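Local coordinates for protein unsaturated glucuronyl hydrolase (Streptococcus agalactiae, PDB 2ZZR) that hydrolyses unsaturated chondroitin, hyaluronan and heparin disaccharides, releasing the unsaturated uronic acid from (1->3) or (1->4) glycosidic bonds, at residues T275-F278 against L279-P283. Numbering follows the deposited sequence.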
# COMPACT_ATOMS: atom_id res chain seq x y z
N THR A 275 -10.84 5.40 8.09
CA THR A 275 -10.65 6.54 7.21
C THR A 275 -11.01 7.85 7.91
O THR A 275 -10.29 8.84 7.79
CB THR A 275 -11.45 6.36 5.89
OG1 THR A 275 -11.05 5.12 5.29
CG2 THR A 275 -11.19 7.49 4.92
N ASN A 276 -12.10 7.84 8.68
CA ASN A 276 -12.51 9.05 9.39
C ASN A 276 -11.46 9.42 10.43
O ASN A 276 -11.16 10.59 10.62
CB ASN A 276 -13.88 8.89 10.04
CG ASN A 276 -14.99 8.74 9.01
OD1 ASN A 276 -14.73 8.71 7.80
ND2 ASN A 276 -16.24 8.64 9.48
N TYR A 277 -10.89 8.41 11.08
CA TYR A 277 -9.81 8.59 12.05
C TYR A 277 -8.63 9.31 11.39
O TYR A 277 -8.09 10.28 11.93
CB TYR A 277 -9.39 7.24 12.60
CG TYR A 277 -8.31 7.30 13.65
CD1 TYR A 277 -8.64 7.29 15.01
CD2 TYR A 277 -6.97 7.33 13.29
CE1 TYR A 277 -7.64 7.34 15.99
CE2 TYR A 277 -5.96 7.38 14.26
CZ TYR A 277 -6.31 7.38 15.60
OH TYR A 277 -5.31 7.43 16.55
N PHE A 278 -8.26 8.83 10.20
CA PHE A 278 -7.15 9.38 9.43
C PHE A 278 -7.47 10.81 9.01
O PHE A 278 -6.68 11.72 9.27
CB PHE A 278 -6.90 8.47 8.21
CG PHE A 278 -5.64 8.78 7.44
CD1 PHE A 278 -4.42 8.20 7.80
CD2 PHE A 278 -5.68 9.59 6.31
CE1 PHE A 278 -3.25 8.45 7.07
CE2 PHE A 278 -4.51 9.85 5.57
CZ PHE A 278 -3.30 9.28 5.96
N LEU A 279 -8.64 11.01 8.41
CA LEU A 279 -9.03 12.34 7.92
C LEU A 279 -9.02 13.37 9.04
O LEU A 279 -8.55 14.49 8.83
CB LEU A 279 -10.42 12.29 7.26
CG LEU A 279 -10.54 11.47 5.98
CD1 LEU A 279 -11.99 11.47 5.49
CD2 LEU A 279 -9.58 11.96 4.88
N ASN A 280 -9.51 12.98 10.21
CA ASN A 280 -9.61 13.89 11.36
C ASN A 280 -8.26 14.32 11.92
O ASN A 280 -8.17 15.32 12.65
CB ASN A 280 -10.46 13.26 12.47
CG ASN A 280 -11.94 13.30 12.14
OD1 ASN A 280 -12.38 14.04 11.27
ND2 ASN A 280 -12.72 12.50 12.86
N ARG A 281 -7.21 13.58 11.57
CA ARG A 281 -5.87 13.86 12.07
C ARG A 281 -4.92 14.42 11.00
O ARG A 281 -3.72 14.56 11.24
CB ARG A 281 -5.31 12.64 12.78
CG ARG A 281 -6.00 12.39 14.11
CD ARG A 281 -5.89 10.95 14.58
NE ARG A 281 -6.66 10.74 15.81
CZ ARG A 281 -7.99 10.60 15.87
NH1 ARG A 281 -8.72 10.64 14.76
NH2 ARG A 281 -8.58 10.41 17.04
N LEU A 282 -5.48 14.75 9.84
CA LEU A 282 -4.74 15.44 8.78
C LEU A 282 -4.55 16.92 9.12
O LEU A 282 -5.45 17.54 9.68
CB LEU A 282 -5.46 15.32 7.43
CG LEU A 282 -5.53 13.94 6.78
CD1 LEU A 282 -6.31 14.03 5.48
CD2 LEU A 282 -4.15 13.34 6.54
N PRO A 283 -3.38 17.49 8.78
CA PRO A 283 -3.13 18.92 8.99
C PRO A 283 -3.76 19.80 7.91
O PRO A 283 -4.51 19.29 7.07
CB PRO A 283 -1.60 19.01 8.90
CG PRO A 283 -1.26 17.98 7.89
CD PRO A 283 -2.20 16.82 8.17
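Arg281 folds back over the last turn of helix 265-280 and lays its guanidinium on one face of the Tyr277 ring. The planes are 8° apart and Arg281 CZ lies 3.6 Å from the ring centroid, which identifies a parallel cation-pi stack. Arg281 CZ is offset toward the rim, nearest Tyr277 CE1 at 3.3 Å, while Arg281 CD adds a CH-pi contact over the same face. With CG anti to the backbone N (chi1 -178°), Tyr277 holds its ring beside its own carbonyl; Arg281 NH1 reaches that oxygen, Tyr277 O, at 2.9 Å, in the carbonyl plane on a lone pair. Stack and bond together fix the rotation of the guanidinium, whose NH1 also forms a salt bridge with Glu9.

Along the backbone, Leu279 N bonds to Thr275 O at 2.8 Å, nearly straight at 171°. The acceptor then changes: Arg281 N bonds to Phe278 O at 3.0 Å and only weakly to Tyr277 O, at 3.4 Å.

Packing is close on the buried side, where Leu282 CD2 touches Phe278 CE2 at 3.6 Å; the side chains of Thr275 and Leu279 lie side by side, pointing the same way, more loosely spaced with Thr275 CG2 and Leu279 CD1 4.1 Å apart. Arg281 and Asn280 form the partly exposed side, with Asn280 ND2 bonded to Glu9 and Ser10.

Within this alpha-barrel glycoside hydrolase of family 88, Phe278 packs on Gln248 and Ile252 of helix 245-262 and Ala310 of helix 304-318, while Leu279 meets Tyr331 and Met338 of helix 328-346, so that this turn lies against three neighbouring helices.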